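PDB 5I01: phosphoheptose isomerase from Neisseria gonorrhoeae, which catalyses, as a zinc-dependent homotetramer, the isomerization of sedoheptulose 7-phosphate to D-glycero-D-manno-heptose 7-phosphate, the entry step of heptose biosynthesis. Local coordinates for residues F14-R19 and T173-E178; E30-A35 and I181-A186; L50-G55 and H102-Q107. The protein carries 1 engineered substitution. All blocks are in the same frame, centred on the assembly; numbering follows the deposited sequence.

Contact 1 of 3, residues F14-R19 and T173-E178; sequences FAESIR and TARIQE. With ZN (zinc ion), chain H.
Glu178 OE1 is gripped by two donors: Ser17 OG at 2.9 Å from helix 6-27, and Arg175 NE, also at 2.9 Å, one turn earlier on its own helix. They reach the oxygen from opposite faces of the carboxylate plane. Together with Glu16 these residues form a salt-bridge network that ties the N-terminal helix of this SIS-family isomerase to the start of helix 173-193, the two short segments crossing at -54°. Arg175 holds Glu178 side-on with two nitrogens, the second bond running from NH1 to OE2 (2.8 Å) on the syn side. The remaining terminal nitrogen, NH2, turns to the other helix and donates to Glu16 OE1 at 2.7 Å, in the guanidinium plane although the carboxylate of Glu16 is rotated 53° from it. The bend at chi2 brings Arg175 CD to 3.7 Å from Ser17 CA, and the bend at chi3 then turns the guanidinium toward Glu178. Ser17 OG stands anti to its main-chain nitrogen (chi1 -170°), which directs it at Glu178. Three bonds to two carboxylates fix the rotation of the guanidinium. Glu178 OE2 also accepts from His185 ND1 of the second subunit, making Glu178 a second-shell partner of a zinc ligand. The neighbouring Gln177 serves a zinc directly: His63, Glu67 and His185 of the second subunit complete that site, and Gln177 OE1 binds the metal at 2.0 Å.

Contact 2 of 3, residues E30-A35 and I181-A186; sequences EPTVQA and ILLIHA. With ZN (zinc ion), chain E.
Two helices of the SIS domain, 29-44 and 173-193, meet here in a small buried interface, and the second of them carries the zinc ligand His185. The touch is made by one residue of the first helix, Thr32, whose side chain points at the second and places its two branches against different residues there. The hydroxyl branch meets Leu183: OG1 lies 3.1 Å from CD2, a close contact between an oxygen and a methyl group. The methyl branch meets Ala186, with CG2 at 4.3 Å from CB, a looser apolar touch one turn further along. A chi1 of -57° makes this division, setting OG1 beside the main-chain nitrogen and CG2 anti to it. The same hydroxyl is hydrogen-bonded to Leu28 O, so its polar need is met within its own chain, and what it offers Leu183 is van der Waals contact. The backbones come nearest at Thr32 and Leu183, their CA atoms 6.9 Å apart. Leu183 leaves its helix at an angle to the line between the two segments; with CD1 continuing the chain outward (chi2 174°), the other methyl, CD2, branches off to the threonine. Leu166 of strand 164-168 and Met187 also pack on Thr32, so the interface continues the hydrophobic layer between helices and sheet. Leu183 also packs on Phe14 of the second subunit. His185 leaves helix 173-193 in another direction, into a site shared with His63 and Glu67 of its own chain and Gln177 of the second subunit. Its ND1 is hydrogen-bonded to Glu178 OE2 of that second subunit, while NE2 binds the zinc ion at 2.2 Å.

Contact 3 of 3, residues L50-G55 and H102-Q107; sequences LACGNG and HVFSKQ
Cys52 CB sits over one face of the Phe104 ring, 3.8 Å from its centroid and only 13° off the ring normal, a CH-pi contact. The sulfur makes an oblique sulfur-aromatic contact, SG 4.3 Å from the centroid; the chi1 of Cys52, 74°, brings it beside the CG-CD2 side of the ring. Val103 CG2 covers the opposite face, 3.9 Å above the ring plane, so the phenyl group is sandwiched. At the far end of the ring, Gly53 O approaches CZ to 3.3 Å and Asn54 OD1 lies 3.8 Å from CE2, both obliquely. Cys52 belongs to strand 49-52 of the parallel sheet in the Rossmann-like SIS fold, and the chain runs on through Gly53 and Asn54 to helix 56-69; Asn54 and Gly55 are predicted to bind substrate. Asn54 ND2 is hydrogen-bonded to Asn129 OD1, and Gly55 N and O are hydrogen-bonded to Thr92 OG1 and Ser89 OG of the third subunit. Further out, Gln107 NE2 donates almost straight (169°) to Val103 O at 2.9 Å, a bond back to the residue whose methyl covers the ring, and is also hydrogen-bonded to Leu84 O.

Overall arrangement
Contacts 1 and 2 share helix 173-193, where their segments follow closely in sequence; their centres are 17 Å apart. Their first segments lie on the successive helices 6-27 and 29-44, so the pairings alternate along the chain. Both also touch the second subunit, and each supplies a ligand to a different zinc, Gln177 in contact 1 and His185 in contact 2, so each metal site is built across that interface. Contact 3 lies on the other side of the chain's centre, about 25 Å from contact 1 and 20 Å from contact 2 between centres. Both its segments fall within the sequence spanned by each of the other contacts, and it borders the third and fourth subunits.

Contact 1 of 3, residues F14-R19 and T173-E178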
# COMPACT_ATOMS: atom_id res chain seq x y z
N PHE A 14 13.04 5.36 26.91
CA PHE A 14 12.31 4.41 27.77
C PHE A 14 11.64 5.08 28.98
O PHE A 14 10.43 4.90 29.22
CB PHE A 14 13.24 3.30 28.29
CG PHE A 14 13.44 2.16 27.32
CD1 PHE A 14 12.51 1.13 27.24
CD2 PHE A 14 14.57 2.11 26.52
CE1 PHE A 14 12.70 0.07 26.35
CE2 PHE A 14 14.77 1.05 25.63
CZ PHE A 14 13.83 0.03 25.55
N ALA A 15 12.42 5.86 29.73
CA ALA A 15 11.90 6.53 30.93
C ALA A 15 10.77 7.49 30.57
O ALA A 15 9.71 7.47 31.20
CB ALA A 15 13.00 7.26 31.69
N GLU A 16 10.99 8.29 29.53
CA GLU A 16 9.95 9.19 29.04
C GLU A 16 8.70 8.43 28.60
O GLU A 16 7.58 8.86 28.91
CB GLU A 16 10.47 10.09 27.91
CG GLU A 16 9.60 11.31 27.66
CD GLU A 16 9.97 12.11 26.41
OE1 GLU A 16 10.38 11.49 25.41
OE2 GLU A 16 9.82 13.35 26.43
N SER A 17 8.87 7.30 27.90
CA SER A 17 7.74 6.48 27.44
C SER A 17 6.97 5.84 28.59
O SER A 17 5.75 5.78 28.56
CB SER A 17 8.21 5.39 26.46
OG SER A 17 7.10 4.75 25.83
N ILE A 18 7.70 5.36 29.60
CA ILE A 18 7.07 4.90 30.84
C ILE A 18 6.27 6.03 31.51
O ILE A 18 5.08 5.86 31.77
CB ILE A 18 8.10 4.27 31.81
CG1 ILE A 18 8.59 2.93 31.25
CG2 ILE A 18 7.51 4.07 33.20
CD1 ILE A 18 9.96 2.51 31.74
N ARG A 19 6.91 7.19 31.75
CA ARG A 19 6.22 8.36 32.36
C ARG A 19 4.93 8.71 31.62
O ARG A 19 3.90 8.95 32.25
CB ARG A 19 7.11 9.61 32.38
CG ARG A 19 8.25 9.57 33.39
CD ARG A 19 8.69 10.97 33.78
NE ARG A 19 9.04 11.82 32.64
CZ ARG A 19 10.16 11.76 31.93
NH1 ARG A 19 11.11 10.85 32.19
NH2 ARG A 19 10.34 12.62 30.93
N THR A 173 5.47 13.94 19.72
CA THR A 173 4.88 13.06 18.70
C THR A 173 5.17 11.56 18.88
O THR A 173 4.25 10.75 18.85
CB THR A 173 5.41 13.50 17.32
OG1 THR A 173 5.24 14.92 17.20
CG2 THR A 173 4.65 12.79 16.18
N ALA A 174 6.45 11.22 19.05
CA ALA A 174 6.86 9.84 19.28
C ALA A 174 6.14 9.20 20.47
O ALA A 174 5.66 8.08 20.38
CB ALA A 174 8.37 9.76 19.44
N ARG A 175 6.03 9.92 21.59
CA ARG A 175 5.33 9.39 22.77
C ARG A 175 3.82 9.25 22.52
O ARG A 175 3.18 8.34 23.03
CB ARG A 175 5.56 10.29 23.98
CG ARG A 175 7.03 10.46 24.36
CD ARG A 175 7.63 9.18 24.90
NE ARG A 175 8.19 8.32 23.87
CZ ARG A 175 9.37 8.50 23.27
NH1 ARG A 175 9.77 7.63 22.35
NH2 ARG A 175 10.15 9.54 23.56
N ILE A 176 3.25 10.16 21.73
CA ILE A 176 1.83 10.12 21.40
C ILE A 176 1.50 8.89 20.54
O ILE A 176 0.55 8.17 20.84
CB ILE A 176 1.37 11.42 20.71
CG1 ILE A 176 1.52 12.61 21.67
CG2 ILE A 176 -0.09 11.32 20.27
CD1 ILE A 176 1.74 13.93 20.97
N GLN A 177 2.27 8.65 19.48
CA GLN A 177 2.11 7.45 18.64
C GLN A 177 2.15 6.17 19.48
O GLN A 177 1.32 5.29 19.31
CB GLN A 177 3.17 7.37 17.53
CG GLN A 177 2.86 8.25 16.32
CD GLN A 177 4.08 8.57 15.43
OE1 GLN A 177 5.19 8.06 15.63
NE2 GLN A 177 3.85 9.44 14.45
N GLU A 178 3.12 6.08 20.39
CA GLU A 178 3.31 4.89 21.23
C GLU A 178 2.13 4.62 22.16
O GLU A 178 1.78 3.46 22.38
CB GLU A 178 4.59 5.01 22.04
CG GLU A 178 5.84 4.96 21.19
CD GLU A 178 7.06 5.58 21.86
OE1 GLU A 178 7.03 5.81 23.10
OE2 GLU A 178 8.06 5.84 21.14
ZN ZN H . 6.94 7.75 14.69

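Contact 2 of 3, residues E30-A35 and I181-A186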
# COMPACT_ATOMS: atom_id res chain seq x y z
N GLU A 30 -11.54 5.43 31.20
CA GLU A 30 -13.00 5.59 30.92
C GLU A 30 -13.31 5.90 29.44
O GLU A 30 -14.19 5.26 28.86
CB GLU A 30 -13.68 6.64 31.85
CG GLU A 30 -13.64 6.35 33.36
CD GLU A 30 -14.55 5.21 33.82
OE1 GLU A 30 -15.29 4.62 32.99
OE2 GLU A 30 -14.53 4.90 35.04
N PRO A 31 -12.58 6.87 28.82
CA PRO A 31 -12.80 7.15 27.39
C PRO A 31 -12.53 5.96 26.47
O PRO A 31 -13.33 5.70 25.58
CB PRO A 31 -11.82 8.30 27.11
CG PRO A 31 -11.59 8.94 28.42
CD PRO A 31 -11.60 7.81 29.40
N THR A 32 -11.41 5.26 26.68
CA THR A 32 -11.09 4.03 25.92
C THR A 32 -12.25 3.01 25.98
O THR A 32 -12.58 2.39 24.95
CB THR A 32 -9.75 3.36 26.36
OG1 THR A 32 -8.69 4.31 26.24
CG2 THR A 32 -9.39 2.17 25.50
N VAL A 33 -12.86 2.85 27.15
CA VAL A 33 -14.03 1.97 27.27
C VAL A 33 -15.19 2.52 26.43
O VAL A 33 -15.82 1.76 25.68
CB VAL A 33 -14.45 1.75 28.75
CG1 VAL A 33 -15.75 0.95 28.84
CG2 VAL A 33 -13.36 1.01 29.52
N GLN A 34 -15.46 3.82 26.51
CA GLN A 34 -16.52 4.45 25.70
C GLN A 34 -16.30 4.25 24.20
O GLN A 34 -17.26 4.01 23.47
CB GLN A 34 -16.62 5.96 25.97
CG GLN A 34 -17.08 6.40 27.35
CD GLN A 34 -17.01 7.92 27.49
OE1 GLN A 34 -17.58 8.66 26.68
NE2 GLN A 34 -16.28 8.40 28.51
N ALA A 35 -15.04 4.36 23.75
CA ALA A 35 -14.68 4.17 22.34
C ALA A 35 -14.90 2.74 21.86
O ALA A 35 -15.40 2.52 20.75
CB ALA A 35 -13.23 4.57 22.11
N ILE A 181 -0.99 3.29 19.91
CA ILE A 181 -1.01 1.86 19.57
C ILE A 181 -1.42 1.01 20.78
O ILE A 181 -2.11 0.01 20.60
CB ILE A 181 0.31 1.37 18.91
CG1 ILE A 181 0.09 0.04 18.21
CG2 ILE A 181 1.46 1.25 19.89
CD1 ILE A 181 -0.85 0.14 17.02
N LEU A 182 -1.01 1.41 21.98
CA LEU A 182 -1.51 0.81 23.21
C LEU A 182 -3.03 0.93 23.26
O LEU A 182 -3.72 -0.06 23.49
CB LEU A 182 -0.86 1.46 24.45
CG LEU A 182 -1.47 1.14 25.83
CD1 LEU A 182 -1.51 -0.36 26.07
CD2 LEU A 182 -0.72 1.84 26.94
N LEU A 183 -3.55 2.15 23.06
CA LEU A 183 -4.99 2.41 23.07
C LEU A 183 -5.75 1.51 22.08
O LEU A 183 -6.76 0.92 22.43
CB LEU A 183 -5.30 3.89 22.78
CG LEU A 183 -4.97 4.90 23.88
CD1 LEU A 183 -5.20 6.32 23.40
CD2 LEU A 183 -5.80 4.65 25.12
N ILE A 184 -5.24 1.41 20.86
CA ILE A 184 -5.80 0.52 19.84
C ILE A 184 -5.87 -0.92 20.31
O ILE A 184 -6.89 -1.58 20.15
CB ILE A 184 -5.01 0.63 18.51
CG1 ILE A 184 -5.42 1.93 17.81
CG2 ILE A 184 -5.23 -0.58 17.61
CD1 ILE A 184 -4.53 2.35 16.66
N HIS A 185 -4.77 -1.41 20.88
CA HIS A 185 -4.68 -2.78 21.39
C HIS A 185 -5.69 -3.06 22.49
O HIS A 185 -6.32 -4.11 22.50
CB HIS A 185 -3.26 -3.11 21.86
CG HIS A 185 -2.32 -3.41 20.75
ND1 HIS A 185 -0.96 -3.22 20.85
CD2 HIS A 185 -2.54 -3.88 19.50
CE1 HIS A 185 -0.38 -3.58 19.71
NE2 HIS A 185 -1.32 -3.98 18.87
N ALA A 186 -5.83 -2.11 23.41
CA ALA A 186 -6.80 -2.20 24.49
C ALA A 186 -8.25 -2.20 23.98
O ALA A 186 -9.08 -2.90 24.54
CB ALA A 186 -6.58 -1.06 25.48
ZN ZN E . -0.99 -5.28 17.11

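Contact 3 of 3, residues L50-G55 and H102-Q107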
# COMPACT_ATOMS: atom_id res chain seq x y z
N LEU A 50 -14.14 2.90 9.68
CA LEU A 50 -13.12 3.47 8.81
C LEU A 50 -12.04 4.12 9.68
O LEU A 50 -12.37 4.78 10.66
CB LEU A 50 -13.73 4.51 7.89
CG LEU A 50 -15.00 4.09 7.14
CD1 LEU A 50 -15.43 5.20 6.20
CD2 LEU A 50 -14.77 2.79 6.37
N ALA A 51 -10.77 3.91 9.33
CA ALA A 51 -9.64 4.51 10.06
C ALA A 51 -8.80 5.35 9.11
O ALA A 51 -8.63 4.99 7.95
CB ALA A 51 -8.79 3.44 10.70
N CYS A 52 -8.30 6.49 9.60
CA CYS A 52 -7.37 7.30 8.82
C CYS A 52 -6.38 8.10 9.69
O CYS A 52 -6.63 8.33 10.88
CB CYS A 52 -8.13 8.24 7.90
SG CYS A 52 -8.89 9.64 8.74
N GLY A 53 -5.29 8.52 9.07
CA GLY A 53 -4.22 9.26 9.74
C GLY A 53 -3.03 9.44 8.83
O GLY A 53 -2.99 8.83 7.75
N ASN A 54 -2.07 10.28 9.24
CA ASN A 54 -0.84 10.55 8.46
C ASN A 54 0.44 10.02 9.11
O ASN A 54 0.54 9.98 10.34
CB ASN A 54 -0.66 12.07 8.24
CG ASN A 54 -1.78 12.68 7.41
OD1 ASN A 54 -2.02 12.26 6.28
ND2 ASN A 54 -2.46 13.67 7.96
N GLY A 55 1.42 9.65 8.29
CA GLY A 55 2.75 9.26 8.79
C GLY A 55 2.72 8.00 9.63
O GLY A 55 2.23 6.95 9.18
N HIS A 102 -8.39 16.45 0.88
CA HIS A 102 -9.58 15.66 0.60
C HIS A 102 -9.30 14.15 0.42
O HIS A 102 -10.20 13.40 0.04
CB HIS A 102 -10.26 16.20 -0.66
CG HIS A 102 -10.46 17.69 -0.65
ND1 HIS A 102 -11.49 18.30 0.05
CD2 HIS A 102 -9.76 18.69 -1.23
CE1 HIS A 102 -11.41 19.61 -0.11
NE2 HIS A 102 -10.37 19.87 -0.89
N VAL A 103 -8.07 13.70 0.70
CA VAL A 103 -7.72 12.29 0.48
C VAL A 103 -8.49 11.30 1.35
O VAL A 103 -8.73 10.18 0.92
CB VAL A 103 -6.20 11.98 0.55
CG1 VAL A 103 -5.46 12.71 -0.57
CG2 VAL A 103 -5.62 12.27 1.93
N PHE A 104 -8.87 11.71 2.55
CA PHE A 104 -9.68 10.86 3.46
C PHE A 104 -11.18 11.17 3.37
O PHE A 104 -12.01 10.26 3.33
CB PHE A 104 -9.19 10.99 4.91
CG PHE A 104 -7.73 10.66 5.11
CD1 PHE A 104 -7.12 9.59 4.45
CD2 PHE A 104 -6.96 11.40 6.00
CE1 PHE A 104 -5.79 9.30 4.64
CE2 PHE A 104 -5.62 11.11 6.20
CZ PHE A 104 -5.03 10.06 5.53
N SER A 105 -11.52 12.46 3.33
CA SER A 105 -12.91 12.88 3.21
C SER A 105 -13.65 12.34 1.97
O SER A 105 -14.85 12.13 2.03
CB SER A 105 -13.02 14.41 3.25
OG SER A 105 -12.68 14.97 2.00
N LYS A 106 -12.95 12.12 0.85
CA LYS A 106 -13.59 11.55 -0.35
C LYS A 106 -13.88 10.05 -0.22
O LYS A 106 -14.91 9.56 -0.70
CB LYS A 106 -12.76 11.82 -1.61
CG LYS A 106 -12.81 13.28 -2.06
CD LYS A 106 -12.36 13.46 -3.49
CE LYS A 106 -13.42 13.03 -4.51
NZ LYS A 106 -14.61 13.93 -4.52
N GLN A 107 -12.98 9.32 0.42
CA GLN A 107 -13.20 7.90 0.69
C GLN A 107 -14.32 7.67 1.72
O GLN A 107 -15.02 6.65 1.66
CB GLN A 107 -11.91 7.23 1.14
CG GLN A 107 -10.84 7.20 0.07
CD GLN A 107 -9.58 6.52 0.55
OE1 GLN A 107 -9.52 5.28 0.65
NE2 GLN A 107 -8.56 7.32 0.86